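Local structure of putative mandelate racemase/muconate lactonizing enzyme (3DDM) at residues P135-L140 with I360-A365; A312-Q317 with P366-T371. The protein is of unknown function but belongs by family to the enolase superfamily, combining an N-terminal mandelate racemase/muconate lactonizing enzyme-type domain with a TIM-barrel domain. The protein carries 1 engineered substitution. One frame throughout, in Å; residues are numbered along the deposited sequence.

Interaction 1 of 2, residues P135-L140 with I360-A365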
ATOM      1  N   PRO A 135      17.642  12.809 -26.755  1.00 47.38           N
ATOM      2  CA  PRO A 135      16.578  13.304 -25.888  1.00 46.35           C
ATOM      3  C   PRO A 135      15.667  12.084 -25.676  1.00 46.19           C
ATOM      4  O   PRO A 135      15.474  11.283 -26.599  1.00 44.90           O
ATOM      5  CB  PRO A 135      15.930  14.393 -26.738  1.00 46.26           C
ATOM      6  CG  PRO A 135      16.134  13.906 -28.130  1.00 44.29           C
ATOM      7  CD  PRO A 135      17.562  13.436 -28.086  1.00 44.54           C
ATOM      8  N   LEU A 136      15.126  11.927 -24.471  1.00 45.40           N
ATOM      9  CA  LEU A 136      14.277  10.780 -24.184  1.00 43.57           C
ATOM     10  C   LEU A 136      13.222  10.516 -25.269  1.00 43.42           C
ATOM     11  O   LEU A 136      12.991   9.367 -25.648  1.00 42.78           O
ATOM     12  CB  LEU A 136      13.608  10.946 -22.816  1.00 42.45           C
ATOM     13  CG  LEU A 136      13.703   9.791 -21.799  1.00 42.04           C
ATOM     14  CD1 LEU A 136      14.308   8.538 -22.430  1.00 41.18           C
ATOM     15  CD2 LEU A 136      14.541  10.231 -20.614  1.00 41.02           C
ATOM     16  N   TRP A 137      12.596  11.561 -25.793  1.00 43.18           N
ATOM     17  CA  TRP A 137      11.586  11.338 -26.817  1.00 45.76           C
ATOM     18  C   TRP A 137      12.125  10.590 -28.052  1.00 46.49           C
ATOM     19  O   TRP A 137      11.445   9.731 -28.614  1.00 46.63           O
ATOM     20  CB  TRP A 137      10.935  12.665 -27.236  1.00 46.62           C
ATOM     21  CG  TRP A 137      11.795  13.591 -28.057  1.00 50.47           C
ATOM     22  CD1 TRP A 137      12.500  14.680 -27.611  1.00 51.32           C
ATOM     23  CD2 TRP A 137      11.981  13.551 -29.477  1.00 50.86           C
ATOM     24  NE1 TRP A 137      13.101  15.323 -28.670  1.00 50.73           N
ATOM     25  CE2 TRP A 137      12.800  14.652 -29.825  1.00 51.46           C
ATOM     26  CE3 TRP A 137      11.533  12.692 -30.491  1.00 50.93           C
ATOM     27  CZ2 TRP A 137      13.176  14.916 -31.148  1.00 51.72           C
ATOM     28  CZ3 TRP A 137      11.909  12.957 -31.808  1.00 51.04           C
ATOM     29  CH2 TRP A 137      12.723  14.062 -32.122  1.00 50.66           C
ATOM     30  N   ALA A 138      13.349  10.905 -28.467  1.00 47.00           N
ATOM     31  CA  ALA A 138      13.947  10.250 -29.629  1.00 46.52           C
ATOM     32  C   ALA A 138      14.302   8.804 -29.292  1.00 46.34           C
ATOM     33  O   ALA A 138      14.079   7.895 -30.096  1.00 45.80           O
ATOM     34  CB  ALA A 138      15.192  11.003 -30.076  1.00 45.99           C
ATOM     35  N   TRP A 139      14.858   8.612 -28.100  1.00 44.77           N
ATOM     36  CA  TRP A 139      15.237   7.299 -27.597  1.00 45.00           C
ATOM     37  C   TRP A 139      14.018   6.354 -27.589  1.00 45.34           C
ATOM     38  O   TRP A 139      14.102   5.199 -28.007  1.00 43.99           O
ATOM     39  CB  TRP A 139      15.768   7.461 -26.184  1.00 45.61           C
ATOM     40  CG  TRP A 139      16.365   6.244 -25.594  1.00 46.01           C
ATOM     41  CD1 TRP A 139      17.627   5.782 -25.785  1.00 45.61           C
ATOM     42  CD2 TRP A 139      15.767   5.393 -24.610  1.00 47.30           C
ATOM     43  NE1 TRP A 139      17.868   4.705 -24.969  1.00 47.43           N
ATOM     44  CE2 TRP A 139      16.740   4.442 -24.235  1.00 47.70           C
ATOM     45  CE3 TRP A 139      14.504   5.347 -23.998  1.00 47.92           C
ATOM     46  CZ2 TRP A 139      16.494   3.449 -23.271  1.00 47.86           C
ATOM     47  CZ3 TRP A 139      14.260   4.357 -23.036  1.00 47.40           C
ATOM     48  CH2 TRP A 139      15.253   3.426 -22.685  1.00 46.65           C
ATOM     49  N   LEU A 140      12.886   6.858 -27.105  1.00 45.23           N
ATOM     50  CA  LEU A 140      11.650   6.083 -27.062  1.00 44.38           C
ATOM     51  C   LEU A 140      11.105   5.836 -28.476  1.00 44.96           C
ATOM     52  O   LEU A 140       9.989   5.335 -28.644  1.00 46.51           O
ATOM     53  CB  LEU A 140      10.599   6.828 -26.234  1.00 41.66           C
ATOM     54  CG  LEU A 140      10.929   7.039 -24.756  1.00 41.32           C
ATOM     55  CD1 LEU A 140       9.976   8.062 -24.141  1.00 39.12           C
ATOM     56  CD2 LEU A 140      10.849   5.709 -24.036  1.00 38.76           C
ATOM     57  N   ILE A 360       4.240  23.123 -26.373  1.00 42.36           N
ATOM     58  CA  ILE A 360       5.628  23.212 -25.970  1.00 40.74           C
ATOM     59  C   ILE A 360       6.445  22.267 -26.841  1.00 39.63           C
ATOM     60  O   ILE A 360       5.894  21.367 -27.478  1.00 38.08           O
ATOM     61  CB  ILE A 360       5.812  22.825 -24.479  1.00 40.71           C
ATOM     62  CG1 ILE A 360       5.471  21.345 -24.272  1.00 39.62           C
ATOM     63  CG2 ILE A 360       4.919  23.697 -23.599  1.00 38.83           C
ATOM     64  CD1 ILE A 360       5.705  20.843 -22.861  1.00 38.01           C
ATOM     65  N   THR A 361       7.752  22.499 -26.895  1.00 38.75           N
ATOM     66  CA  THR A 361       8.653  21.648 -27.651  1.00 39.86           C
ATOM     67  C   THR A 361       9.800  21.262 -26.728  1.00 40.68           C
ATOM     68  O   THR A 361      10.350  22.096 -26.000  1.00 40.91           O
ATOM     69  CB  THR A 361       9.193  22.350 -28.897  1.00 40.29           C
ATOM     70  OG1 THR A 361       9.737  23.617 -28.530  1.00 46.03           O
ATOM     71  CG2 THR A 361       8.084  22.558 -29.908  1.00 40.48           C
ATOM     72  N   LEU A 362      10.143  19.982 -26.756  1.00 42.12           N
ATOM     73  CA  LEU A 362      11.187  19.437 -25.905  1.00 43.47           C
ATOM     74  C   LEU A 362      12.629  19.726 -26.325  1.00 45.04           C
ATOM     75  O   LEU A 362      13.547  19.653 -25.497  1.00 46.27           O
ATOM     76  CB  LEU A 362      10.970  17.927 -25.771  1.00 43.46           C
ATOM     77  CG  LEU A 362       9.564  17.570 -25.279  1.00 44.20           C
ATOM     78  CD1 LEU A 362       9.463  16.073 -25.081  1.00 43.42           C
ATOM     79  CD2 LEU A 362       9.267  18.311 -23.964  1.00 43.11           C
ATOM     80  N   GLY A 363      12.839  20.055 -27.597  1.00 44.83           N
ATOM     81  CA  GLY A 363      14.189  20.324 -28.056  1.00 44.26           C
ATOM     82  C   GLY A 363      15.004  19.050 -28.177  1.00 44.90           C
ATOM     83  O   GLY A 363      14.473  17.947 -28.019  1.00 46.49           O
ATOM     84  N   GLY A 364      16.299  19.192 -28.440  1.00 44.40           N
ATOM     85  CA  GLY A 364      17.149  18.027 -28.600  1.00 43.08           C
ATOM     86  C   GLY A 364      18.044  17.694 -27.426  1.00 44.36           C
ATOM     87  O   GLY A 364      18.856  16.761 -27.508  1.00 46.09           O
ATOM     88  N   ALA A 365      17.910  18.448 -26.336  1.00 44.85           N
ATOM     89  CA  ALA A 365      18.715  18.210 -25.142  1.00 45.00           C
ATOM     90  C   ALA A 365      18.584  16.738 -24.749  1.00 47.20           C
ATOM     91  O   ALA A 365      17.482  16.171 -24.769  1.00 47.35           O
ATOM     92  CB  ALA A 365      18.243  19.105 -24.008  1.00 42.88           C
TER
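Trp137 and Gly363 make the polar link between the short helix 136-139 and the chain that leaves strand 359-361. The indole NE1 of Trp137 donates to the carbonyl O of Gly363 at 3.0 Å. The bond is straight at the hydrogen (164°), and the oxygen lies at the ring edge only 6° out of the indole plane. The carbonyl points almost straight at the ring nitrogen. Trp137 reaches this position with CG between its own backbone N and carbonyl carbon (chi1 72°), which turns the ring toward Pro135, beside the start of the helix.

The apolar part of the contact is made by Leu362, which brings CB to 4.0 Å from CD1 of Trp137; the two side chains run past one another in opposite directions. Within 135-140 itself, Pro135, at the N-cap position, lays its CG over one face of the Trp137 indole, 3.3 Å above the plane and toward the rim. Across the contact its pyrrolidine ring is in van der Waals contact with polar backbone atoms, CD being 3.6 Å from Gly364 O.

Surrounding groups hold both partners. Asp145 accepts a hydrogen bond from Gly363 N through OD2, while ND1 of His321, on helix 313-325, pairs with Trp137 N.

The contact ties helix 136-139, which follows helix 110-131, to the exit of a strand antiparallel to barrel strand 146-154, and is a case of a surface loop secured through its backbone. Because the acceptor is a peptide carbonyl and the donor a ring N-H, the straight bond fixes where the indole edge points; Pro135 supports one face, and the glycine-containing loop is held without any charge crossing between the segments.

Interaction 2 of 2, residues A312-Q317 with P366-T371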
ATOM      1  N   ALA A 312       6.492  17.263  -9.277  1.00 41.17           N
ATOM      2  CA  ALA A 312       7.571  18.199  -9.568  1.00 38.52           C
ATOM      3  C   ALA A 312       7.952  18.165 -11.047  1.00 38.96           C
ATOM      4  O   ALA A 312       7.394  17.389 -11.825  1.00 39.56           O
ATOM      5  CB  ALA A 312       8.783  17.882  -8.695  1.00 37.22           C
ATOM      6  N   GLY A 313       8.923  18.998 -11.417  1.00 37.39           N
ATOM      7  CA  GLY A 313       9.354  19.097 -12.799  1.00 36.86           C
ATOM      8  C   GLY A 313       9.917  17.874 -13.501  1.00 36.75           C
ATOM      9  O   GLY A 313       9.607  17.636 -14.676  1.00 36.83           O
ATOM     10  N   ILE A 314      10.746  17.101 -12.809  1.00 35.42           N
ATOM     11  CA  ILE A 314      11.345  15.920 -13.420  1.00 35.24           C
ATOM     12  C   ILE A 314      10.291  14.973 -13.982  1.00 35.77           C
ATOM     13  O   ILE A 314      10.379  14.538 -15.133  1.00 36.04           O
ATOM     14  CB  ILE A 314      12.231  15.163 -12.403  1.00 35.51           C
ATOM     15  CG1 ILE A 314      13.383  16.067 -11.956  1.00 38.12           C
ATOM     16  CG2 ILE A 314      12.806  13.900 -13.029  1.00 34.20           C
ATOM     17  CD1 ILE A 314      14.315  16.475 -13.080  1.00 36.88           C
ATOM     18  N   GLY A 315       9.286  14.664 -13.167  1.00 35.57           N
ATOM     19  CA  GLY A 315       8.235  13.764 -13.597  1.00 33.16           C
ATOM     20  C   GLY A 315       7.449  14.344 -14.744  1.00 33.39           C
ATOM     21  O   GLY A 315       7.034  13.624 -15.647  1.00 34.44           O
ATOM     22  N   LEU A 316       7.234  15.654 -14.710  1.00 34.39           N
ATOM     23  CA  LEU A 316       6.493  16.320 -15.776  1.00 35.54           C
ATOM     24  C   LEU A 316       7.264  16.244 -17.094  1.00 36.55           C
ATOM     25  O   LEU A 316       6.679  15.954 -18.139  1.00 35.53           O
ATOM     26  CB  LEU A 316       6.226  17.791 -15.423  1.00 34.26           C
ATOM     27  CG  LEU A 316       5.442  18.530 -16.513  1.00 33.14           C
ATOM     28  CD1 LEU A 316       4.123  17.818 -16.748  1.00 33.71           C
ATOM     29  CD2 LEU A 316       5.206  19.979 -16.108  1.00 34.62           C
ATOM     30  N   GLN A 317       8.570  16.517 -17.042  1.00 37.37           N
ATOM     31  CA  GLN A 317       9.404  16.458 -18.237  1.00 39.10           C
ATOM     32  C   GLN A 317       9.369  15.027 -18.776  1.00 40.87           C
ATOM     33  O   GLN A 317       9.266  14.815 -19.988  1.00 42.93           O
ATOM     34  CB  GLN A 317      10.849  16.881 -17.919  1.00 39.25           C
ATOM     35  CG  GLN A 317      11.040  18.396 -17.626  1.00 39.85           C
ATOM     36  CD  GLN A 317      11.208  19.260 -18.889  1.00 40.28           C
ATOM     37  OE1 GLN A 317      10.667  20.369 -18.979  1.00 36.13           O
ATOM     38  NE2 GLN A 317      11.977  18.759 -19.855  1.00 38.63           N
ATOM     39  N   PRO A 366      19.707  16.103 -24.373  1.00 48.75           N
ATOM     40  CA  PRO A 366      19.746  14.687 -23.976  1.00 48.83           C
ATOM     41  C   PRO A 366      18.850  14.329 -22.792  1.00 48.66           C
ATOM     42  O   PRO A 366      18.639  15.143 -21.893  1.00 50.15           O
ATOM     43  CB  PRO A 366      21.228  14.457 -23.677  1.00 47.96           C
ATOM     44  CG  PRO A 366      21.653  15.787 -23.127  1.00 48.80           C
ATOM     45  CD  PRO A 366      20.998  16.758 -24.094  1.00 48.72           C
ATOM     46  N   GLY A 367      18.321  13.108 -22.812  1.00 48.79           N
ATOM     47  CA  GLY A 367      17.457  12.623 -21.743  1.00 48.05           C
ATOM     48  C   GLY A 367      16.184  13.415 -21.478  1.00 47.94           C
ATOM     49  O   GLY A 367      15.398  13.718 -22.388  1.00 46.60           O
ATOM     50  N   LEU A 368      15.976  13.738 -20.203  1.00 46.84           N
ATOM     51  CA  LEU A 368      14.810  14.497 -19.775  1.00 45.29           C
ATOM     52  C   LEU A 368      14.925  15.948 -20.212  1.00 46.07           C
ATOM     53  O   LEU A 368      13.929  16.670 -20.253  1.00 46.87           O
ATOM     54  CB  LEU A 368      14.688  14.439 -18.258  1.00 43.04           C
ATOM     55  CG  LEU A 368      14.320  13.082 -17.679  1.00 42.39           C
ATOM     56  CD1 LEU A 368      14.622  13.068 -16.198  1.00 43.50           C
ATOM     57  CD2 LEU A 368      12.851  12.808 -17.940  1.00 41.67           C
ATOM     58  N   GLY A 369      16.147  16.369 -20.533  1.00 45.53           N
ATOM     59  CA  GLY A 369      16.371  17.741 -20.943  1.00 43.35           C
ATOM     60  C   GLY A 369      16.631  18.643 -19.745  1.00 43.62           C
ATOM     61  O   GLY A 369      16.636  19.868 -19.871  1.00 43.16           O
ATOM     62  N   VAL A 370      16.848  18.044 -18.578  1.00 43.47           N
ATOM     63  CA  VAL A 370      17.103  18.823 -17.377  1.00 44.81           C
ATOM     64  C   VAL A 370      17.867  18.029 -16.328  1.00 46.94           C
ATOM     65  O   VAL A 370      17.753  16.803 -16.252  1.00 47.31           O
ATOM     66  CB  VAL A 370      15.788  19.294 -16.737  1.00 45.06           C
ATOM     67  CG1 VAL A 370      14.977  18.087 -16.292  1.00 45.98           C
ATOM     68  CG2 VAL A 370      16.069  20.198 -15.559  1.00 43.35           C
ATOM     69  N   THR A 371      18.653  18.741 -15.528  1.00 47.20           N
ATOM     70  CA  THR A 371      19.408  18.137 -14.442  1.00 47.83           C
ATOM     71  C   THR A 371      19.073  18.972 -13.216  1.00 48.24           C
ATOM     72  O   THR A 371      19.274  20.179 -13.198  1.00 47.53           O
ATOM     73  CB  THR A 371      20.928  18.200 -14.675  1.00 48.45           C
ATOM     74  OG1 THR A 371      21.269  17.454 -15.843  1.00 50.91           O
ATOM     75  CG2 THR A 371      21.665  17.609 -13.492  1.00 49.99           C
TER
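Helix 313-325 is the crossover that joins parallel barrel strands 304-309 and 334-338, and its first turns pack here against a type II' beta turn, Pro366 to Gly369, and the extended residues just after it. Gly367 and Leu368 are the two central residues of the turn, which is closed by a backbone bond from Gly369 N to Pro366 O. Gly367 adopts positive phi there, and the turn directs Leu368 at the helix.

The polar link runs from the side-chain amide of Gln317 to the backbone of Leu368: NE2 donates to Leu368 O at 2.9 Å, with an angle of 146° at the hydrogen. The acceptor lies within 10° of the amide plane, and the carbonyl faces the nitrogen almost head on. A bend at chi2 (-84°) folds the glutamine chain so that the amide turns to the carbonyl. Its other end is also occupied, since OE1 accepts from Ala351 N, and Leu368 O receives a second, weak bond from NE2 of His321.

One helical turn earlier, Ile314 serves two neighbours with separate branches. Its CG2 meets CD1 of Leu368 at 3.7 Å, the two side chains crossing at about a right angle, while its CD1 reaches CG1 of Val370, also at 3.7 Å. That same Val370 methyl lies 4.2 Å from CG of Gln317, a looser touch on the aliphatic part of the glutamine.

Polar and apolar grips thus divide the work on this buried face. With both ends of the Gln317 amide engaged, its rotation is set and the carbonyl of Leu368 is satisfied within the interior, while Ile314 packs with Leu368 and Val370 beside the polar link.

Overall arrangement
From the N terminus, the chain passes through the three-stranded sheet and helix 110-131 to reach 135-140, then runs round the barrel to 312-317. After parallel strand 334-338 it comes back through strand 359-361, antiparallel to 146-154, into 360-365, closing interaction 1 over 219 residues, and continues directly into 366-371, closing interaction 2 over 48. The two loops cross, neither nesting within the other, and the contact centres lie 10 Å apart. A probable hydrogen bond from Leu136 N to Gly367 O joins them, and His321 of helix 313-325 takes part beside both. Together they bind the C-terminal return to helix 136-139, just after helix 110-131, and to barrel helix 313-325.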